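Local atomic coordinates of alpha-Amylase (PDB entry 2B5D), a protein that is an alpha-amylase of glycosyl hydrolase family 57, built on a mainly parallel beta-sheet with a helical C-terminal part. Residues Glu88-Arg91 with Thr92-Glu95; Leu98-Lys101 with Met102-Tyr106; Glu272-Lys275 with Asp276-Asp279. All blocks are in the same frame, centred on the assembly; numbering follows the deposited sequence.

In the fold
All three interactions are local, each made by consecutive residues, and all belong to the glycosyl hydrolase family 57 part of the chain. Their centres lie on the same side of the chain's centre, 30 to 36 Å from it. Interaction 1 ends helix 68-91 and interaction 2 lies near the start of helix 97-119; these two are about 9 Å apart, centre to centre, and T92 OG1 comes within 3.2 Å of H100 CD2. Interaction 3, near the C-terminal end of helix 271-274, is centred about 17 Å from the centre of interaction 1 and reaches it through a probable hydrogen bond of 3.0 Å between E88 OE2 and Y273 OH. Interactions 2 and 3 do not touch, their nearest atoms lying about 8 Å apart.

Interaction 1 (Glu88-Arg91 with Thr92-Glu95); sequences EVER and TKKE
E88 O and T92 carry this contact at the C-terminal end of helix 68-91, where the chain leaves the helix through a type I beta turn from T92 to E95. Two donors of one residue grip that carbonyl: T92 N at 3.0 Å, with a bent N-H...O angle of 132°, and T92 OG1 at 2.7 Å. The hydroxyl is brought back over the last helical turn by chi1 of 54°, which sets OG1 between the backbone N and the carbonyl carbon and leaves CG2 beside the N, 3.6 Å from E88 OE1. One residue on, K93 N bonds to E90 O at 3.1 Å, approaching from above the carbonyl plane, a three-residue step in place of the four-residue one of an alpha-helix. The K93 chain bends at its last two torsions, and its NZ makes a weak hydrogen bond to H100 NE2.

Further out, the E95 chain returns to the helix end and passes R91 O with CG. Its carboxylate and the R91 guanidinium are oppositely charged but too far apart for a salt bridge. R269 is the stronger partner of E95, through a salt bridge to OE1, while E88 is held by Y291 OH on OE1 and by R269 on OE2; the two acidic groups thus share one arginine. The turn itself is closed by E95 N, 2.7 Å from T92 O.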
loop_
_atom_site.group_PDB
_atom_site.type_symbol
_atom_site.label_atom_id
_atom_site.label_comp_id
_atom_site.label_asym_id
_atom_site.label_seq_id
_atom_site.Cartn_x
_atom_site.Cartn_y
_atom_site.Cartn_z
ATOM N N GLU A 88 -2.764 11.084 -35.994
ATOM C CA GLU A 88 -3.383 9.785 -36.119
ATOM C C GLU A 88 -3.940 9.542 -37.506
ATOM O O GLU A 88 -3.876 8.411 -38.000
ATOM C CB GLU A 88 -4.442 9.572 -35.031
ATOM C CG GLU A 88 -3.880 8.984 -33.724
ATOM C CD GLU A 88 -3.452 7.509 -33.835
ATOM O OE1 GLU A 88 -4.164 6.723 -34.490
ATOM O OE2 GLU A 88 -2.410 7.116 -33.254
ATOM N N VAL A 89 -4.458 10.595 -38.145
ATOM C CA VAL A 89 -4.943 10.470 -39.523
ATOM C C VAL A 89 -3.825 10.103 -40.534
ATOM O O VAL A 89 -4.088 9.384 -41.501
ATOM C CB VAL A 89 -5.820 11.678 -39.997
ATOM C CG1 VAL A 89 -5.101 12.980 -39.832
ATOM C CG2 VAL A 89 -6.231 11.509 -41.465
ATOM N N GLU A 90 -2.596 10.572 -40.296
ATOM C CA GLU A 90 -1.439 10.163 -41.119
ATOM C C GLU A 90 -0.910 8.769 -40.774
ATOM O O GLU A 90 -0.785 7.925 -41.662
ATOM C CB GLU A 90 -0.303 11.206 -41.099
ATOM C CG GLU A 90 -0.247 12.120 -42.337
ATOM C CD GLU A 90 0.547 11.528 -43.514
ATOM O OE1 GLU A 90 1.221 12.317 -44.221
ATOM O OE2 GLU A 90 0.505 10.291 -43.736
ATOM N N ARG A 91 -0.620 8.529 -39.494
ATOM C CA ARG A 91 -0.135 7.226 -39.018
ATOM C C ARG A 91 -1.079 6.068 -39.364
ATOM O O ARG A 91 -0.644 4.921 -39.441
ATOM C CB ARG A 91 0.151 7.288 -37.503
ATOM C CG ARG A 91 0.432 5.941 -36.776
ATOM C CD ARG A 91 1.925 5.566 -36.698
ATOM N NE ARG A 91 2.367 5.224 -35.329
ATOM C CZ ARG A 91 2.446 3.989 -34.808
ATOM N NH1 ARG A 91 2.103 2.925 -35.532
ATOM N NH2 ARG A 91 2.868 3.813 -33.551
ATOM N N THR A 92 -2.367 6.363 -39.568
ATOM C CA THR A 92 -3.352 5.309 -39.877
ATOM C C THR A 92 -3.483 4.980 -41.363
ATOM O O THR A 92 -3.961 3.891 -41.724
ATOM C CB THR A 92 -4.765 5.609 -39.308
ATOM O OG1 THR A 92 -5.214 6.896 -39.750
ATOM C CG2 THR A 92 -4.772 5.530 -37.778
ATOM N N LYS A 93 -3.062 5.931 -42.205
ATOM C CA LYS A 93 -3.189 5.862 -43.663
ATOM C C LYS A 93 -2.841 4.501 -44.298
ATOM O O LYS A 93 -3.515 4.064 -45.234
ATOM C CB LYS A 93 -2.345 6.964 -44.294
ATOM C CG LYS A 93 -2.882 7.510 -45.616
ATOM C CD LYS A 93 -2.182 8.825 -45.991
ATOM C CE LYS A 93 -2.488 9.973 -45.012
ATOM N NZ LYS A 93 -3.922 10.425 -45.055
ATOM N N LYS A 94 -1.803 3.835 -43.790
ATOM C CA LYS A 94 -1.420 2.535 -44.347
ATOM C C LYS A 94 -1.888 1.330 -43.497
ATOM O O LYS A 94 -1.603 0.167 -43.837
ATOM C CB LYS A 94 0.089 2.491 -44.644
ATOM C CG LYS A 94 0.438 1.784 -45.984
ATOM C CD LYS A 94 1.968 1.683 -46.235
ATOM C CE LYS A 94 2.556 2.979 -46.859
ATOM N NZ LYS A 94 4.009 3.155 -46.511
ATOM N N GLU A 95 -2.623 1.614 -42.415
ATOM C CA GLU A 95 -3.229 0.582 -41.547
ATOM C C GLU A 95 -4.626 0.284 -42.069
ATOM O O GLU A 95 -5.015 0.813 -43.118
ATOM C CB GLU A 95 -3.306 1.076 -40.107
ATOM C CG GLU A 95 -2.100 1.872 -39.680
ATOM C CD GLU A 95 -2.055 2.105 -38.185
ATOM O OE1 GLU A 95 -1.306 1.386 -37.488
ATOM O OE2 GLU A 95 -2.774 3.001 -37.697
#

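Interaction 2 (Leu98-Lys101 with Met102-Tyr106); sequences LKHK and MAKFY
H100 and K104, one helical turn apart, make the main side-chain contact of this segment of helix 97-119. It is a van der Waals contact: K104 CD lies over one face of the imidazole, 3.3 Å from H100 CE1, with CE on the same side and CG higher and offset toward the rim. With chi1 of -175°, H100 CG is anti to the backbone N; K104 CG lies beside its own N (chi1 -34°, away from the usual staggered value), and the chain beyond it lays CD over the histidine face. K104 CG also lies 3.0 Å from H100 O.

The firm backbone bonds follow the i to i-4 pattern of an alpha-helix. M102 N to L98 O is short and nearly straight (2.9 Å, 165°), and F105 N reaches K101 O at 3.0 Å. K104 N is shared weakly between H100 O and K101 O.

The charged end of K101 is paired with D310. This part of helix 97-119 touches helix 68-91 through H100 and K104, which both meet V89, and helix 309-338 through M102 and F105, which pack on I309.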
loop_
_atom_site.group_PDB
_atom_site.type_symbol
_atom_site.label_atom_id
_atom_site.label_comp_id
_atom_site.label_asym_id
_atom_site.label_seq_id
_atom_site.Cartn_x
_atom_site.Cartn_y
_atom_site.Cartn_z
ATOM N N LEU A 98 -10.881 0.875 -41.842
ATOM C CA LEU A 98 -11.826 1.239 -40.763
ATOM C C LEU A 98 -11.144 2.184 -39.789
ATOM O O LEU A 98 -11.669 3.255 -39.459
ATOM C CB LEU A 98 -12.350 -0.008 -40.028
ATOM C CG LEU A 98 -13.411 -0.837 -40.767
ATOM C CD1 LEU A 98 -13.756 -2.116 -40.026
ATOM C CD2 LEU A 98 -14.673 -0.020 -41.046
ATOM N N LYS A 99 -9.946 1.773 -39.382
ATOM C CA LYS A 99 -9.104 2.471 -38.439
ATOM C C LYS A 99 -8.694 3.824 -38.988
ATOM O O LYS A 99 -8.788 4.832 -38.275
ATOM C CB LYS A 99 -7.891 1.608 -38.120
ATOM C CG LYS A 99 -6.954 2.184 -37.083
ATOM C CD LYS A 99 -5.935 1.138 -36.700
ATOM C CE LYS A 99 -5.045 1.648 -35.612
ATOM N NZ LYS A 99 -4.030 0.600 -35.281
ATOM N N HIS A 100 -8.272 3.860 -40.255
ATOM C CA HIS A 100 -8.008 5.151 -40.942
ATOM C C HIS A 100 -9.234 6.064 -40.981
ATOM O O HIS A 100 -9.134 7.242 -40.674
ATOM C CB HIS A 100 -7.446 4.971 -42.370
ATOM C CG HIS A 100 -7.068 6.269 -43.029
ATOM N ND1 HIS A 100 -7.819 6.845 -44.031
ATOM C CD2 HIS A 100 -6.055 7.133 -42.777
ATOM C CE1 HIS A 100 -7.276 7.999 -44.382
ATOM N NE2 HIS A 100 -6.201 8.194 -43.639
ATOM N N LYS A 101 -10.375 5.498 -41.375
ATOM C CA LYS A 101 -11.647 6.216 -41.456
ATOM C C LYS A 101 -12.074 6.846 -40.110
ATOM O O LYS A 101 -12.446 8.027 -40.069
ATOM C CB LYS A 101 -12.714 5.269 -41.967
ATOM C CG LYS A 101 -14.021 5.910 -42.306
ATOM C CD LYS A 101 -15.041 4.861 -42.708
ATOM C CE LYS A 101 -16.448 5.392 -42.499
ATOM N NZ LYS A 101 -17.465 4.396 -42.933
ATOM N N MET A 102 -11.986 6.057 -39.027
ATOM C CA MET A 102 -12.267 6.508 -37.665
ATOM C C MET A 102 -11.402 7.685 -37.257
ATOM O O MET A 102 -11.890 8.624 -36.637
ATOM C CB MET A 102 -12.081 5.362 -36.649
ATOM C CG MET A 102 -13.353 4.735 -36.044
ATOM S SD MET A 102 -14.835 5.798 -35.819
ATOM C CE MET A 102 -15.686 5.337 -37.322
ATOM N N ALA A 103 -10.116 7.637 -37.600
ATOM C CA ALA A 103 -9.179 8.699 -37.225
ATOM C C ALA A 103 -9.599 10.032 -37.821
ATOM O O ALA A 103 -9.352 11.081 -37.245
ATOM C CB ALA A 103 -7.767 8.345 -37.645
ATOM N N LYS A 104 -10.252 9.981 -38.974
ATOM C CA LYS A 104 -10.710 11.195 -39.646
ATOM C C LYS A 104 -12.057 11.646 -39.069
ATOM O O LYS A 104 -12.332 12.857 -38.992
ATOM C CB LYS A 104 -10.790 10.972 -41.164
ATOM C CG LYS A 104 -9.698 10.027 -41.652
ATOM C CD LYS A 104 -9.235 10.283 -43.072
ATOM C CE LYS A 104 -10.341 10.120 -44.081
ATOM N NZ LYS A 104 -10.753 11.492 -44.439
ATOM N N PHE A 105 -12.883 10.666 -38.673
ATOM C CA PHE A 105 -14.098 10.958 -37.928
ATOM C C PHE A 105 -13.723 11.720 -36.655
ATOM O O PHE A 105 -14.306 12.768 -36.370
ATOM C CB PHE A 105 -14.901 9.698 -37.585
ATOM C CG PHE A 105 -16.019 9.954 -36.586
ATOM C CD1 PHE A 105 -15.755 9.994 -35.208
ATOM C CD2 PHE A 105 -17.323 10.190 -37.020
ATOM C CE1 PHE A 105 -16.770 10.252 -34.290
ATOM C CE2 PHE A 105 -18.349 10.440 -36.099
ATOM C CZ PHE A 105 -18.066 10.464 -34.729
ATOM N N TYR A 106 -12.731 11.190 -35.935
ATOM C CA TYR A 106 -12.234 11.764 -34.678
ATOM C C TYR A 106 -11.700 13.180 -34.784
ATOM O O TYR A 106 -11.954 13.997 -33.902
ATOM C CB TYR A 106 -11.174 10.860 -34.048
ATOM C CG TYR A 106 -11.744 9.692 -33.297
ATOM C CD1 TYR A 106 -11.249 8.407 -33.489
ATOM C CD2 TYR A 106 -12.798 9.869 -32.400
ATOM C CE1 TYR A 106 -11.776 7.317 -32.796
ATOM C CE2 TYR A 106 -13.331 8.799 -31.709
ATOM C CZ TYR A 106 -12.816 7.524 -31.901
ATOM O OH TYR A 106 -13.350 6.472 -31.192
#

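Interaction 3 (Glu272-Lys275 with Asp276-Asp279); sequences EYIK and DYID
I274 O accepts a hydrogen bond from Y277 N at 3.1 Å, with an N-H...O angle of 145° and the donor tilted from the carbonyl plane, a three-residue step near the C-terminal end of helix 271-274. The tyrosine of that bond also supplies the main side-chain contact. Its chi1 of -49° places CG beside the backbone N and turns the ring back toward the last carbonyls, where CD1 is 3.6 Å from I274 O. The outer edge goes further, CE1 lying 4.0 Å from Y273 O near the plane of the ring. On one face, offset toward the rim, sits OD1 of the adjacent D276.

Apolar packing adds to this. I274 extends CD1 to within 4.1 Å of Y277 CD1, the two side chains meeting at a slant, while its CG2 is 4.4 Å from I278 CD1. I278 has its CG1 between the backbone N and the carbonyl carbon (chi1 52°), which brings that methylene to 3.2 Å from K275 O.

The phenol end of Y277 is fixed by E83 and K87 of helix 68-91, and K80 of that helix bonds D276 O; the ring also touches L84. The bent K275 side chain brings NZ close to R421 NH2 of the second subunit, two like charges. Taken together, this is a helix passing into a loop, with an aromatic residue turned back edge-on to the last carbonyls and anchored to a neighbouring helix.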
loop_
_atom_site.group_PDB
_atom_site.type_symbol
_atom_site.label_atom_id
_atom_site.label_comp_id
_atom_site.label_asym_id
_atom_site.label_seq_id
_atom_site.Cartn_x
_atom_site.Cartn_y
_atom_site.Cartn_z
ATOM N N GLU A 272 7.071 6.148 -27.553
ATOM C CA GLU A 272 7.703 7.383 -28.033
ATOM C C GLU A 272 6.722 8.222 -28.839
ATOM O O GLU A 272 6.752 9.456 -28.786
ATOM C CB GLU A 272 8.977 7.107 -28.837
ATOM C CG GLU A 272 10.045 8.204 -28.630
ATOM C CD GLU A 272 11.241 8.074 -29.560
ATOM O OE1 GLU A 272 11.096 7.446 -30.633
ATOM O OE2 GLU A 272 12.322 8.608 -29.213
ATOM N N TYR A 273 5.852 7.531 -29.572
ATOM C CA TYR A 273 4.761 8.157 -30.310
ATOM C C TYR A 273 3.785 8.883 -29.373
ATOM O O TYR A 273 3.396 10.032 -29.622
ATOM C CB TYR A 273 4.017 7.090 -31.118
ATOM C CG TYR A 273 2.863 7.629 -31.924
ATOM C CD1 TYR A 273 1.636 7.935 -31.317
ATOM C CD2 TYR A 273 2.990 7.838 -33.294
ATOM C CE1 TYR A 273 0.572 8.440 -32.058
ATOM C CE2 TYR A 273 1.931 8.336 -34.040
ATOM C CZ TYR A 273 0.728 8.633 -33.416
ATOM O OH TYR A 273 -0.313 9.123 -34.160
ATOM N N ILE A 274 3.426 8.200 -28.286
ATOM C CA ILE A 274 2.248 8.543 -27.487
ATOM C C ILE A 274 2.529 9.352 -26.207
ATOM O O ILE A 274 1.590 9.833 -25.568
ATOM C CB ILE A 274 1.380 7.256 -27.190
ATOM C CG1 ILE A 274 -0.083 7.629 -26.884
ATOM C CG2 ILE A 274 2.018 6.363 -26.108
ATOM C CD1 ILE A 274 -0.837 8.257 -28.058
ATOM N N LYS A 275 3.818 9.538 -25.899
ATOM C CA LYS A 275 4.328 10.100 -24.623
ATOM C C LYS A 275 3.627 11.339 -24.041
ATOM O O LYS A 275 3.267 11.343 -22.858
ATOM C CB LYS A 275 5.859 10.330 -24.705
ATOM C CG LYS A 275 6.538 11.034 -23.478
ATOM C CD LYS A 275 6.222 10.392 -22.093
ATOM C CE LYS A 275 6.836 8.996 -21.897
ATOM N NZ LYS A 275 8.268 9.033 -21.466
ATOM N N ASP A 276 3.452 12.384 -24.846
ATOM C CA ASP A 276 2.851 13.624 -24.337
ATOM C C ASP A 276 1.335 13.751 -24.604
ATOM O O ASP A 276 0.814 14.848 -24.852
ATOM C CB ASP A 276 3.628 14.851 -24.829
ATOM C CG ASP A 276 3.733 14.906 -26.329
ATOM O OD1 ASP A 276 3.531 13.854 -26.982
ATOM O OD2 ASP A 276 4.022 16.002 -26.852
ATOM N N TYR A 277 0.642 12.612 -24.545
ATOM C CA TYR A 277 -0.821 12.571 -24.543
ATOM C C TYR A 277 -1.313 11.661 -23.429
ATOM O O TYR A 277 -2.501 11.646 -23.114
ATOM C CB TYR A 277 -1.370 12.127 -25.895
ATOM C CG TYR A 277 -0.771 12.874 -27.059
ATOM C CD1 TYR A 277 0.193 12.272 -27.871
ATOM C CD2 TYR A 277 -1.144 14.193 -27.340
ATOM C CE1 TYR A 277 0.758 12.959 -28.941
ATOM C CE2 TYR A 277 -0.582 14.889 -28.406
ATOM C CZ TYR A 277 0.365 14.263 -29.197
ATOM O OH TYR A 277 0.924 14.929 -30.251
ATOM N N ILE A 278 -0.395 10.907 -22.833
ATOM C CA ILE A 278 -0.673 10.193 -21.585
ATOM C C ILE A 278 -0.273 11.056 -20.382
ATOM O O ILE A 278 -0.054 12.257 -20.518
ATOM C CB ILE A 278 0.010 8.790 -21.531
ATOM C CG1 ILE A 278 1.511 8.904 -21.855
ATOM C CG2 ILE A 278 -0.728 7.808 -22.443
ATOM C CD1 ILE A 278 2.280 7.598 -21.889
ATOM N N ASP A 279 -0.186 10.431 -19.212
ATOM C CA ASP A 279 0.228 11.104 -17.980
ATOM C C ASP A 279 1.687 11.591 -18.052
ATOM O O ASP A 279 2.550 10.877 -18.577
ATOM C CB ASP A 279 0.057 10.144 -16.799
ATOM C CG ASP A 279 -0.264 10.860 -15.489
ATOM O OD1 ASP A 279 0.492 10.657 -14.518
ATOM O OD2 ASP A 279 -1.272 11.610 -15.419
#